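Local coordinates for protein monoacylglycerol lipase (Palaeococcus ferrophilus, PDB 6QE2) that hydrolyses monoacylglycerols to glycerol and free fatty acids as an archaeal lipase of the alpha/beta-hydrolase fold, probably through a catalytic triad, at residues V16-G21 / G27-L32; K80-G85 / E251-H256; A109-L114 / A231-F236; L131-P136 / L173-F178; G210-F215 / I225-G230. All coordinates share one frame; numbering follows the deposited sequence.

Contact 1 (V16-G21 / G27-L32); sequences VVLVHG and GRYGKL
The packing of Leu18 against the ring of Tyr29 is a buried aliphatic-aromatic contact between the end of strand 15-19 and the turn that leads into helix 30-38, the helix of a beta-alpha-beta unit completed by strand 42-46. Leu18 does most of the touching on the strand side. Its CD1 sits over one face of the tyrosine ring as a CH-pi contact, 4.1 Å from the centroid and 20° off the normal, displaced toward the rim. The second branch reaches back to the root of the aromatic side chain, with CD2 of Leu18 3.9 Å from CB of Tyr29, both methyls lying on the same face. Further along the ring, CB of His20 comes obliquely to within 4.0 Å of CE1 of Tyr29. The imidazole itself turns away: with CG lodged between the backbone N and the carbonyl carbon (chi1 69°), ND1 can give a hydrogen bond of 2.8 Å to O of Gly21, nearly in the ring plane, while NE2 bonds to the backbone of Trp48. Both ring nitrogens are therefore engaged, which should fix the rotation of the imidazole. Tyr29, at the N-cap position, carries its hydroxyl past the leucine to a hydrogen bond with Glu24, and Phe236 meets its ring edge-to-face. Tyrosine suits this place because it offers a flat apolar face to the strand and a polar end to the loop. No hydrogen bond crosses between the two segments, so dispersion and shape hold them together here, while the buried polar ends are satisfied by neighbours.

Contact 2 (K80-G85 / E251-H256); sequences KPFLFG and EWLVSH
Phe82 projects from its strand toward helix 251-256 and is met by three helix side chains, each at a different angle. Leu253 and Phe82 run past each other in opposite directions, which lays CD2 of the leucine over one ring face; this CH-pi contact is 3.9 Å from CD2 to the Phe82 centroid, and CD2 lies 3.5 Å from CG of the same ring. Trp252 crosses the ring obliquely, touching with CZ3 at 4.1 Å from CD2 of Phe82. His256 comes at about a right angle: its CB faces CE2, while its backbone O lies in the ring plane, 3.4 Å from CZ of Phe82, where the ring's positive edge suits a carbonyl oxygen. The helix runs nearly antiparallel to the strand, at 168° with axes 11.0 Å apart, the usual helix-on-sheet layer of the alpha/beta-hydrolase fold, here formed by the C-terminal helix and a central parallel strand. An alanine in place of Phe82 would probably leave CD2 of Leu253 without its aromatic face and open a gap between strand and helix. On the helix, ND1 of His256 lies over the centre of one face of the Trp252 indole and donates a 2.8 Å hydrogen bond to O of Trp252. Ser255 OG reaches that same oxygen from the opposite face of the carbonyl plane, while NE2 of His256 bonds to Asp222.

Contact 3 (A109-L114 / A231-F236); sequences ASSPAL and AYHEIF
A single backbone oxygen, that of His233, is gripped by both a serine hydroxyl and a water. OG of Ser111 donates to O of His233 at 2.7 Å, lying in the carbonyl plane with a C=O...OG angle of 147°, and water 1 donates to the same oxygen from 3.0 Å. The loop, resting on the end of strand 106-110, is consistent with the histidine loop of the alpha/beta-hydrolase fold. His233 has charge-relay geometry consistent with the family's catalytic triad: its ND1 is hydrogen-bonded to Asp203 and its NE2 to Ser87, and a bound glycerol, probably from the crystallisation liquor, also reaches NE2. With CG opposite the backbone N (chi1 -178°), the imidazole is brought to the strand end, where its CE1 lies 3.7 Å from CB of Ser111, approached obliquely. Serine fits at this position, since it is small enough to sit close beside the imidazole while its hydroxyl holds the main chain that carries it. If His233 is the catalytic histidine, Ser111 would be a second-shell residue, holding its carbonyl. Ser110 takes the neighbouring role: its OG hydrogen-bonds to His86 and lies 3.7 Å from CZ of Phe236, meeting that ring obliquely. The same hydroxyl also bonds to water 1, linking strand and loop indirectly. The water completes its own set by accepting from the backbone N of Ile235 at 3.0 Å.

Contact 4 (L131-P136 / L173-F178); sequences LGRITP and LGMSVF
Met175 lies against the backbone of Gly132 and the guanidinium face of Arg133. Its methyl CE touches O of Gly132 at 3.5 Å, and its CB sits 3.9 Å from CA of the same glycine, a helix-helix approach in which the CA atoms of Gly132 and Met175 are 5.1 Å apart. Glycine is needed at such a spacing, since a CB there would run into that of Met175. The sulfur is set over one face of the Arg133 guanidinium, with SD 3.6 Å from NH1, the two side chains crossing at about a right angle. An extended start, CG trans to the backbone N (chi1 -177°), and a bend at chi3 (68°) fold CE onto the glycine carbonyl. With a serine in place of Met175, the guanidinium face would probably lose its cover and the Gly132 carbonyl its methyl neighbour. Further out, the carbonyl of Lys129, one turn earlier, holds NH1 of Arg133. In the chain both helices fall between sheet strands 106-110 and 195-200, where lipases of this fold carry their cap, and are probably part of it. Pro136, just past helix 122-134, is backbone-bonded to Lys172 of helix 171-186, whose Phe178 packs on Val125 and Ala128 of helix 122-134.

Contact 5 (G210-F215 / I225-G230); sequences GSRRLF and IMEFKG
Arg212 and Glu227 form a salt bridge between helix 210-215 and strand 225-228, with Phe215 and Ile225 packed beside it. The arginine grips side-on: NE donates to OE2 at 2.7 Å and NH2 to OE1 at 3.0 Å, both bonds nearly straight (172° and 173°). Both oxygens lie close to the guanidinium plane, but the carboxylate is turned 37° against it: NE meets OE2 on the syn side yet tilted out of the carboxylate plane, and NH2 meets OE1 from above that plane. Glu209 pairs with NH1, giving the arginine a second acid. These elements belong to a beta-alpha-beta unit, strand 195-200, helix 209-217 and strand 223-228, at the outer edge of the central sheet; the helix and strand run nearly antiparallel, their axes 9.8 Å apart. The apolar part centres on Ile225, whose two branches divide the work. CG2 rests over one face of the Phe215 ring, 3.7 Å from its centroid, in a CH-pi contact, while CD1 reaches the helix backbone, 3.9 Å from O of Ser211. A beta-branched residue suits the strand and can fill both places at once; on the helix, Phe215 also takes part in a cation-pi contact with Lys223.

Contacts 1, 2, 3 and 5 all reach the mixed central sheet, in which strands 15-19, 82-86 and 106-110 are successive parallel neighbours and 223-228 lies at the edge. Contacts 1 and 2, with centres 13 Å apart, are tied by backbone bonds between their strands; contact 3 meets both, through Phe236 packing on Tyr29 and Phe84, and touches contact 5, their centres 9 Å apart. Contact 4 stands apart, 23 Å or more from every other centre, joining helices 122-134 and 171-186. Along the chain contact 1 closes first; contact 2 then spans residues 80 to 256, enclosing contact 3, which encloses 4 and 5. Contact 3 holds the probable triad histidine, with Tyr29 of contact 1 nearby; the others are structural packing.

Contact 1 (V16-G21 / G27-L32)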
# COMPACT_ATOMS: atom_id res chain seq x y z
N VAL A 16 -11.37 -1.62 -8.74
CA VAL A 16 -10.16 -1.13 -8.12
C VAL A 16 -9.98 -2.00 -6.89
O VAL A 16 -10.88 -2.09 -6.07
CB VAL A 16 -10.23 0.34 -7.69
CG1 VAL A 16 -8.95 0.71 -6.96
CG2 VAL A 16 -10.40 1.24 -8.88
N VAL A 17 -8.84 -2.66 -6.78
CA VAL A 17 -8.54 -3.49 -5.63
C VAL A 17 -7.73 -2.64 -4.67
O VAL A 17 -6.72 -2.09 -5.03
CB VAL A 17 -7.74 -4.74 -6.00
CG1 VAL A 17 -7.39 -5.52 -4.75
CG2 VAL A 17 -8.52 -5.61 -6.96
N LEU A 18 -8.21 -2.55 -3.44
CA LEU A 18 -7.57 -1.76 -2.41
C LEU A 18 -6.69 -2.60 -1.51
O LEU A 18 -7.14 -3.57 -0.94
CB LEU A 18 -8.63 -1.05 -1.57
CG LEU A 18 -8.11 -0.38 -0.31
CD1 LEU A 18 -7.61 1.01 -0.65
CD2 LEU A 18 -9.20 -0.29 0.74
N VAL A 19 -5.44 -2.20 -1.38
CA VAL A 19 -4.45 -2.91 -0.58
C VAL A 19 -3.88 -1.99 0.49
O VAL A 19 -3.10 -1.10 0.20
CB VAL A 19 -3.33 -3.45 -1.49
CG1 VAL A 19 -2.40 -4.35 -0.71
CG2 VAL A 19 -3.92 -4.19 -2.67
N HIS A 20 -4.29 -2.22 1.75
CA HIS A 20 -3.87 -1.37 2.87
C HIS A 20 -2.43 -1.71 3.30
O HIS A 20 -1.79 -2.60 2.76
CB HIS A 20 -4.86 -1.48 4.06
CG HIS A 20 -4.87 -2.80 4.79
ND1 HIS A 20 -3.81 -3.20 5.60
CD2 HIS A 20 -5.79 -3.79 4.85
CE1 HIS A 20 -4.08 -4.38 6.12
NE2 HIS A 20 -5.28 -4.77 5.69
N GLY A 21 -1.95 -0.93 4.27
CA GLY A 21 -0.58 -1.00 4.72
C GLY A 21 -0.44 -1.71 6.06
O GLY A 21 -1.39 -2.26 6.62
N GLY A 27 -10.91 -0.48 6.46
CA GLY A 27 -11.96 0.41 6.93
C GLY A 27 -11.54 1.86 7.04
O GLY A 27 -12.41 2.73 7.16
N ARG A 28 -10.24 2.16 6.98
CA ARG A 28 -9.80 3.54 7.04
C ARG A 28 -9.98 4.28 5.72
O ARG A 28 -9.72 5.48 5.67
CB ARG A 28 -8.33 3.61 7.46
CG ARG A 28 -8.03 2.99 8.80
CD ARG A 28 -6.58 3.25 9.18
NE ARG A 28 -6.33 4.66 9.46
CZ ARG A 28 -5.20 5.30 9.16
NH1 ARG A 28 -4.22 4.65 8.55
NH2 ARG A 28 -5.05 6.58 9.46
N TYR A 29 -10.42 3.59 4.67
CA TYR A 29 -10.45 4.16 3.32
C TYR A 29 -11.87 4.47 2.86
O TYR A 29 -12.15 4.51 1.66
CB TYR A 29 -9.77 3.21 2.34
CG TYR A 29 -8.29 3.11 2.61
CD1 TYR A 29 -7.79 2.21 3.54
CD2 TYR A 29 -7.40 3.95 1.96
CE1 TYR A 29 -6.42 2.14 3.80
CE2 TYR A 29 -6.04 3.88 2.21
CZ TYR A 29 -5.56 2.97 3.13
OH TYR A 29 -4.20 2.92 3.37
N GLY A 30 -12.78 4.71 3.81
CA GLY A 30 -14.17 4.95 3.46
C GLY A 30 -14.36 6.12 2.52
O GLY A 30 -15.22 6.08 1.63
N LYS A 31 -13.59 7.20 2.72
CA LYS A 31 -13.73 8.37 1.87
C LYS A 31 -13.35 8.06 0.43
O LYS A 31 -14.08 8.40 -0.51
CB LYS A 31 -12.89 9.52 2.42
CG LYS A 31 -12.99 10.82 1.64
CD LYS A 31 -14.39 11.42 1.76
CE LYS A 31 -14.43 12.84 1.20
NZ LYS A 31 -15.72 13.51 1.54
N LEU A 32 -12.20 7.40 0.22
CA LEU A 32 -11.76 7.09 -1.13
C LEU A 32 -12.71 6.10 -1.80
O LEU A 32 -12.99 6.22 -3.00
CB LEU A 32 -10.33 6.54 -1.12
CG LEU A 32 -9.78 6.05 -2.46
CD1 LEU A 32 -9.67 7.18 -3.49
CD2 LEU A 32 -8.42 5.39 -2.26

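Contact 2 (K80-G85 / E251-H256)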
# COMPACT_ATOMS: atom_id res chain seq x y z
N LYS A 80 -9.48 -7.76 -15.52
CA LYS A 80 -8.27 -7.05 -15.07
C LYS A 80 -8.68 -5.85 -14.24
O LYS A 80 -9.43 -5.00 -14.74
CB LYS A 80 -7.42 -6.61 -16.26
CG LYS A 80 -6.81 -7.77 -17.02
CD LYS A 80 -6.02 -7.38 -18.25
CE LYS A 80 -5.48 -8.65 -18.93
NZ LYS A 80 -4.40 -8.37 -19.90
N PRO A 81 -8.24 -5.72 -12.97
CA PRO A 81 -8.57 -4.52 -12.18
C PRO A 81 -7.47 -3.50 -12.18
O PRO A 81 -6.36 -3.76 -12.65
CB PRO A 81 -8.77 -5.08 -10.78
CG PRO A 81 -7.66 -6.16 -10.73
CD PRO A 81 -7.51 -6.72 -12.14
N PHE A 82 -7.80 -2.31 -11.70
CA PHE A 82 -6.77 -1.41 -11.21
C PHE A 82 -6.40 -1.80 -9.79
O PHE A 82 -7.21 -2.34 -9.04
CB PHE A 82 -7.25 0.04 -11.24
CG PHE A 82 -7.43 0.60 -12.62
CD1 PHE A 82 -8.66 0.56 -13.25
CD2 PHE A 82 -6.36 1.17 -13.29
CE1 PHE A 82 -8.82 1.08 -14.52
CE2 PHE A 82 -6.52 1.70 -14.55
CZ PHE A 82 -7.75 1.65 -15.17
N LEU A 83 -5.15 -1.51 -9.40
CA LEU A 83 -4.70 -1.70 -8.03
C LEU A 83 -4.43 -0.35 -7.37
O LEU A 83 -3.84 0.54 -7.99
CB LEU A 83 -3.43 -2.55 -7.97
CG LEU A 83 -3.43 -3.92 -8.64
CD1 LEU A 83 -2.07 -4.58 -8.42
CD2 LEU A 83 -4.53 -4.77 -8.07
N PHE A 84 -4.86 -0.20 -6.12
CA PHE A 84 -4.49 0.93 -5.28
C PHE A 84 -3.92 0.39 -3.98
O PHE A 84 -4.59 -0.37 -3.28
CB PHE A 84 -5.68 1.84 -4.97
CG PHE A 84 -5.34 2.95 -4.02
CD1 PHE A 84 -4.81 4.14 -4.50
CD2 PHE A 84 -5.49 2.80 -2.65
CE1 PHE A 84 -4.46 5.15 -3.63
CE2 PHE A 84 -5.14 3.81 -1.78
CZ PHE A 84 -4.63 4.99 -2.27
N GLY A 85 -2.70 0.81 -3.64
CA GLY A 85 -2.08 0.37 -2.41
C GLY A 85 -1.39 1.52 -1.71
O GLY A 85 -0.91 2.46 -2.34
N GLU A 251 -9.28 11.10 -10.68
CA GLU A 251 -9.09 11.60 -12.04
C GLU A 251 -8.19 10.68 -12.85
O GLU A 251 -8.46 10.41 -14.02
CB GLU A 251 -8.54 13.03 -12.02
CG GLU A 251 -9.55 14.07 -11.59
CD GLU A 251 -9.03 15.49 -11.70
OE1 GLU A 251 -7.87 15.68 -12.13
OE2 GLU A 251 -9.79 16.43 -11.36
N TRP A 252 -7.09 10.20 -12.25
CA TRP A 252 -6.19 9.31 -12.97
C TRP A 252 -6.90 8.01 -13.35
O TRP A 252 -6.77 7.52 -14.48
CB TRP A 252 -4.95 9.02 -12.12
CG TRP A 252 -3.84 8.29 -12.82
CD1 TRP A 252 -2.76 8.84 -13.44
CD2 TRP A 252 -3.67 6.87 -12.92
NE1 TRP A 252 -1.94 7.86 -13.94
CE2 TRP A 252 -2.48 6.64 -13.64
CE3 TRP A 252 -4.42 5.76 -12.49
CZ2 TRP A 252 -2.01 5.36 -13.93
CZ3 TRP A 252 -3.96 4.49 -12.77
CH2 TRP A 252 -2.76 4.30 -13.49
N LEU A 253 -7.67 7.44 -12.41
CA LEU A 253 -8.37 6.20 -12.70
C LEU A 253 -9.44 6.41 -13.77
O LEU A 253 -9.59 5.59 -14.68
CB LEU A 253 -8.98 5.64 -11.42
CG LEU A 253 -7.91 5.07 -10.48
CD1 LEU A 253 -8.48 4.84 -9.10
CD2 LEU A 253 -7.34 3.78 -11.06
N VAL A 254 -10.18 7.52 -13.68
CA VAL A 254 -11.19 7.84 -14.69
C VAL A 254 -10.54 7.97 -16.07
O VAL A 254 -11.02 7.41 -17.06
CB VAL A 254 -11.96 9.11 -14.30
CG1 VAL A 254 -12.76 9.64 -15.48
CG2 VAL A 254 -12.89 8.83 -13.13
N SER A 255 -9.43 8.70 -16.14
CA SER A 255 -8.78 8.91 -17.43
C SER A 255 -8.20 7.63 -18.01
O SER A 255 -8.00 7.55 -19.22
CB SER A 255 -7.69 9.99 -17.32
OG SER A 255 -6.54 9.50 -16.66
N HIS A 256 -7.91 6.61 -17.17
CA HIS A 256 -7.36 5.36 -17.67
C HIS A 256 -8.41 4.27 -17.82
O HIS A 256 -8.08 3.14 -18.22
CB HIS A 256 -6.24 4.86 -16.74
CG HIS A 256 -4.98 5.64 -16.91
ND1 HIS A 256 -4.78 6.86 -16.30
CD2 HIS A 256 -3.90 5.42 -17.69
CE1 HIS A 256 -3.60 7.34 -16.67
NE2 HIS A 256 -3.05 6.48 -17.51

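Contact 3 (A109-L114 / A231-F236)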
# COMPACT_ATOMS: atom_id res chain seq x y z
N ALA A 109 0.08 3.82 -6.39
CA ALA A 109 0.79 3.56 -5.15
C ALA A 109 0.89 4.86 -4.35
O ALA A 109 1.49 5.83 -4.82
CB ALA A 109 2.17 2.97 -5.41
N SER A 110 0.26 4.88 -3.18
CA SER A 110 0.36 5.98 -2.24
C SER A 110 1.49 5.69 -1.26
O SER A 110 1.46 4.65 -0.58
CB SER A 110 -0.97 6.17 -1.51
OG SER A 110 -0.79 6.78 -0.24
N SER A 111 2.46 6.60 -1.16
CA SER A 111 3.60 6.46 -0.26
C SER A 111 4.17 5.05 -0.22
O SER A 111 4.29 4.47 0.87
CB SER A 111 3.20 6.89 1.16
OG SER A 111 2.69 8.21 1.18
N PRO A 112 4.51 4.44 -1.35
CA PRO A 112 4.96 3.04 -1.32
C PRO A 112 6.28 2.90 -0.59
O PRO A 112 7.13 3.80 -0.61
CB PRO A 112 5.09 2.68 -2.81
CG PRO A 112 5.31 3.99 -3.49
CD PRO A 112 4.51 4.99 -2.72
N ALA A 113 6.44 1.77 0.09
CA ALA A 113 7.64 1.49 0.88
C ALA A 113 8.76 1.08 -0.07
O ALA A 113 8.94 -0.09 -0.39
CB ALA A 113 7.34 0.40 1.91
N LEU A 114 9.53 2.08 -0.52
CA LEU A 114 10.59 1.86 -1.51
C LEU A 114 11.96 2.30 -1.02
O LEU A 114 12.95 2.14 -1.75
CB LEU A 114 10.25 2.60 -2.81
CG LEU A 114 9.00 2.08 -3.54
CD1 LEU A 114 8.60 3.03 -4.64
CD2 LEU A 114 9.25 0.69 -4.09
N ALA A 231 3.51 17.35 3.01
CA ALA A 231 2.69 16.29 3.57
C ALA A 231 3.56 15.21 4.20
O ALA A 231 4.70 14.98 3.79
CB ALA A 231 1.78 15.68 2.50
N TYR A 232 3.00 14.54 5.20
CA TYR A 232 3.66 13.42 5.88
C TYR A 232 3.34 12.12 5.13
O TYR A 232 3.04 12.13 3.93
CB TYR A 232 3.21 13.36 7.34
CG TYR A 232 3.77 14.45 8.23
CD1 TYR A 232 4.61 15.43 7.73
CD2 TYR A 232 3.45 14.48 9.59
CE1 TYR A 232 5.11 16.42 8.55
CE2 TYR A 232 3.96 15.47 10.41
CZ TYR A 232 4.78 16.44 9.90
OH TYR A 232 5.29 17.42 10.72
N HIS A 233 3.42 10.99 5.84
CA HIS A 233 3.27 9.67 5.22
C HIS A 233 1.85 9.45 4.71
O HIS A 233 1.66 8.90 3.62
CB HIS A 233 3.65 8.61 6.25
CG HIS A 233 3.57 7.20 5.73
ND1 HIS A 233 4.34 6.75 4.69
CD2 HIS A 233 2.83 6.14 6.15
CE1 HIS A 233 4.08 5.47 4.47
NE2 HIS A 233 3.16 5.08 5.34
N GLU A 234 0.85 9.86 5.48
CA GLU A 234 -0.55 9.73 5.07
C GLU A 234 -1.02 11.08 4.54
O GLU A 234 -1.16 12.04 5.30
CB GLU A 234 -1.42 9.26 6.23
CG GLU A 234 -1.14 7.83 6.62
CD GLU A 234 -2.06 7.33 7.72
OE1 GLU A 234 -2.95 8.08 8.15
OE2 GLU A 234 -1.87 6.17 8.14
N ILE A 235 -1.24 11.15 3.22
CA ILE A 235 -1.77 12.36 2.61
C ILE A 235 -3.29 12.41 2.68
O ILE A 235 -3.86 13.50 2.50
CB ILE A 235 -1.27 12.48 1.16
CG1 ILE A 235 0.23 12.16 1.09
CG2 ILE A 235 -1.49 13.88 0.60
CD1 ILE A 235 0.75 11.94 -0.32
N PHE A 236 -3.94 11.28 2.99
CA PHE A 236 -5.40 11.14 2.88
C PHE A 236 -6.15 12.20 3.67
O PHE A 236 -7.19 12.70 3.23
CB PHE A 236 -5.85 9.76 3.35
CG PHE A 236 -5.26 8.63 2.57
CD1 PHE A 236 -4.04 8.08 2.93
CD2 PHE A 236 -5.94 8.09 1.49
CE1 PHE A 236 -3.49 7.03 2.22
CE2 PHE A 236 -5.40 7.04 0.77
CZ PHE A 236 -4.17 6.51 1.14
O HOH W 1 -0.37 8.95 1.43

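Contact 4 (L131-P136 / L173-F178)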
# COMPACT_ATOMS: atom_id res chain seq x y z
N LEU A 131 15.73 -13.13 11.63
CA LEU A 131 14.52 -13.52 12.35
C LEU A 131 13.46 -14.05 11.41
O LEU A 131 12.70 -14.95 11.77
CB LEU A 131 13.97 -12.34 13.15
CG LEU A 131 14.86 -11.79 14.27
CD1 LEU A 131 14.11 -10.72 15.07
CD2 LEU A 131 15.33 -12.90 15.19
N GLY A 132 13.39 -13.51 10.19
CA GLY A 132 12.44 -14.03 9.22
C GLY A 132 12.67 -15.48 8.86
O GLY A 132 11.74 -16.16 8.43
N ARG A 133 13.90 -15.97 9.04
CA ARG A 133 14.23 -17.35 8.73
C ARG A 133 14.14 -18.28 9.94
O ARG A 133 13.62 -19.39 9.81
CB ARG A 133 15.63 -17.43 8.11
CG ARG A 133 15.65 -17.00 6.66
CD ARG A 133 17.05 -16.73 6.15
NE ARG A 133 17.05 -16.48 4.71
CZ ARG A 133 17.08 -15.27 4.17
NH1 ARG A 133 17.11 -14.19 4.93
NH2 ARG A 133 17.07 -15.14 2.84
N ILE A 134 14.62 -17.85 11.11
CA ILE A 134 14.73 -18.77 12.24
C ILE A 134 13.53 -18.65 13.17
O ILE A 134 13.16 -19.62 13.84
CB ILE A 134 16.05 -18.54 13.00
CG1 ILE A 134 16.11 -17.14 13.59
CG2 ILE A 134 17.24 -18.78 12.08
CD1 ILE A 134 17.20 -16.97 14.64
N THR A 135 12.91 -17.47 13.24
CA THR A 135 11.72 -17.26 14.07
C THR A 135 10.68 -16.46 13.30
O THR A 135 10.32 -15.35 13.69
CB THR A 135 12.08 -16.55 15.38
OG1 THR A 135 12.63 -15.26 15.09
CG2 THR A 135 13.10 -17.35 16.18
N PRO A 136 10.17 -17.00 12.19
CA PRO A 136 9.27 -16.20 11.34
C PRO A 136 8.02 -15.73 12.05
O PRO A 136 7.48 -14.67 11.71
CB PRO A 136 8.95 -17.15 10.18
CG PRO A 136 9.14 -18.52 10.75
CD PRO A 136 10.30 -18.38 11.70
N LEU A 173 7.19 -11.07 8.20
CA LEU A 173 6.75 -9.88 7.49
C LEU A 173 7.88 -8.87 7.35
O LEU A 173 8.04 -8.26 6.29
CB LEU A 173 5.54 -9.25 8.19
CG LEU A 173 4.96 -8.02 7.49
CD1 LEU A 173 4.75 -8.29 6.00
CD2 LEU A 173 3.65 -7.64 8.15
N GLY A 174 8.67 -8.68 8.41
CA GLY A 174 9.79 -7.76 8.31
C GLY A 174 10.78 -8.16 7.24
O GLY A 174 11.23 -7.33 6.44
N MET A 175 11.13 -9.45 7.19
CA MET A 175 12.01 -9.94 6.13
C MET A 175 11.40 -9.71 4.76
O MET A 175 12.09 -9.28 3.83
CB MET A 175 12.29 -11.43 6.35
CG MET A 175 13.26 -12.03 5.34
SD MET A 175 13.66 -13.76 5.70
CE MET A 175 12.09 -14.55 5.39
N SER A 176 10.11 -9.98 4.63
CA SER A 176 9.43 -9.81 3.36
C SER A 176 9.43 -8.35 2.92
O SER A 176 9.61 -8.06 1.74
CB SER A 176 7.99 -10.32 3.45
OG SER A 176 7.32 -10.16 2.22
N VAL A 177 9.22 -7.43 3.85
CA VAL A 177 9.19 -6.03 3.48
C VAL A 177 10.53 -5.55 2.92
O VAL A 177 10.57 -4.91 1.88
CB VAL A 177 8.87 -5.15 4.71
CG1 VAL A 177 9.14 -3.68 4.40
CG2 VAL A 177 7.44 -5.36 5.16
N PHE A 178 11.65 -5.91 3.58
CA PHE A 178 12.94 -5.38 3.11
C PHE A 178 13.40 -6.09 1.85
O PHE A 178 13.99 -5.46 0.96
CB PHE A 178 13.98 -5.50 4.24
CG PHE A 178 13.65 -4.61 5.39
CD1 PHE A 178 13.54 -3.22 5.19
CD2 PHE A 178 13.41 -5.15 6.64
CE1 PHE A 178 13.18 -2.37 6.25
CE2 PHE A 178 13.05 -4.32 7.70
CZ PHE A 178 12.91 -2.95 7.51

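Contact 5 (G210-F215 / I225-G230)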
# COMPACT_ATOMS: atom_id res chain seq x y z
N GLY A 210 12.56 7.13 -2.62
CA GLY A 210 12.37 5.78 -3.08
C GLY A 210 11.45 5.77 -4.29
O GLY A 210 11.72 5.08 -5.24
N SER A 211 10.37 6.52 -4.24
CA SER A 211 9.45 6.65 -5.38
C SER A 211 10.10 7.37 -6.56
O SER A 211 9.89 7.02 -7.71
CB SER A 211 8.15 7.33 -4.98
OG SER A 211 7.30 6.42 -4.33
N ARG A 212 10.89 8.39 -6.27
CA ARG A 212 11.57 9.12 -7.32
C ARG A 212 12.53 8.20 -8.06
O ARG A 212 12.63 8.28 -9.26
CB ARG A 212 12.30 10.35 -6.77
CG ARG A 212 11.41 11.33 -6.03
CD ARG A 212 12.12 12.64 -5.71
NE ARG A 212 11.32 13.49 -4.85
CZ ARG A 212 11.56 13.70 -3.56
NH1 ARG A 212 12.61 13.13 -3.00
NH2 ARG A 212 10.78 14.48 -2.85
N ARG A 213 13.25 7.34 -7.34
CA ARG A 213 14.14 6.40 -8.01
C ARG A 213 13.36 5.41 -8.85
O ARG A 213 13.73 5.10 -9.96
CB ARG A 213 15.01 5.63 -7.03
CG ARG A 213 15.97 6.46 -6.22
CD ARG A 213 17.01 7.17 -7.07
NE ARG A 213 16.61 8.54 -7.31
CZ ARG A 213 16.43 9.06 -8.51
NH1 ARG A 213 16.04 10.32 -8.63
NH2 ARG A 213 16.65 8.33 -9.59
N LEU A 214 12.25 4.93 -8.32
CA LEU A 214 11.42 3.97 -9.03
C LEU A 214 10.88 4.56 -10.32
O LEU A 214 10.86 3.91 -11.34
CB LEU A 214 10.27 3.47 -8.17
CG LEU A 214 9.41 2.42 -8.88
CD1 LEU A 214 10.19 1.14 -9.08
CD2 LEU A 214 8.13 2.15 -8.13
N PHE A 215 10.48 5.83 -10.27
CA PHE A 215 9.93 6.48 -11.43
C PHE A 215 10.94 6.48 -12.57
O PHE A 215 10.61 6.17 -13.69
CB PHE A 215 9.57 7.91 -11.06
CG PHE A 215 8.98 8.70 -12.18
CD1 PHE A 215 7.64 8.61 -12.47
CD2 PHE A 215 9.77 9.54 -12.93
CE1 PHE A 215 7.10 9.34 -13.49
CE2 PHE A 215 9.22 10.28 -13.95
CZ PHE A 215 7.89 10.18 -14.23
N ILE A 225 4.43 10.69 -11.40
CA ILE A 225 4.72 10.85 -9.98
C ILE A 225 4.22 12.22 -9.53
O ILE A 225 4.48 13.22 -10.20
CB ILE A 225 6.21 10.65 -9.66
CG1 ILE A 225 6.46 10.84 -8.16
CG2 ILE A 225 7.09 11.60 -10.49
CD1 ILE A 225 7.82 10.32 -7.70
N MET A 226 3.46 12.24 -8.45
CA MET A 226 2.90 13.47 -7.90
C MET A 226 3.39 13.68 -6.48
O MET A 226 3.23 12.80 -5.63
CB MET A 226 1.37 13.44 -7.92
CG MET A 226 0.79 13.27 -9.30
SD MET A 226 -1.00 13.36 -9.22
CE MET A 226 -1.22 15.06 -8.71
N GLU A 227 3.97 14.85 -6.22
CA GLU A 227 4.46 15.19 -4.90
C GLU A 227 3.52 16.20 -4.24
O GLU A 227 2.95 17.07 -4.89
CB GLU A 227 5.88 15.77 -4.98
CG GLU A 227 6.83 14.87 -5.74
CD GLU A 227 8.27 15.08 -5.35
OE1 GLU A 227 8.51 15.82 -4.38
OE2 GLU A 227 9.15 14.51 -6.01
N PHE A 228 3.39 16.08 -2.92
CA PHE A 228 2.52 16.94 -2.13
C PHE A 228 3.40 17.62 -1.09
O PHE A 228 3.75 17.02 -0.07
CB PHE A 228 1.38 16.15 -1.53
CG PHE A 228 0.47 15.55 -2.56
CD1 PHE A 228 0.80 14.35 -3.18
CD2 PHE A 228 -0.69 16.20 -2.95
CE1 PHE A 228 -0.01 13.81 -4.16
CE2 PHE A 228 -1.51 15.66 -3.92
CZ PHE A 228 -1.17 14.46 -4.52
N LYS A 229 3.75 18.88 -1.36
CA LYS A 229 4.77 19.57 -0.59
C LYS A 229 4.36 19.72 0.87
O LYS A 229 3.30 20.28 1.18
CB LYS A 229 5.03 20.94 -1.21
CG LYS A 229 6.10 21.75 -0.50
CD LYS A 229 6.31 23.09 -1.17
CE LYS A 229 7.38 23.91 -0.46
NZ LYS A 229 8.67 23.18 -0.43
N GLY A 230 5.20 19.20 1.76
CA GLY A 230 4.98 19.30 3.18
C GLY A 230 4.20 18.16 3.81
O GLY A 230 4.23 18.02 5.03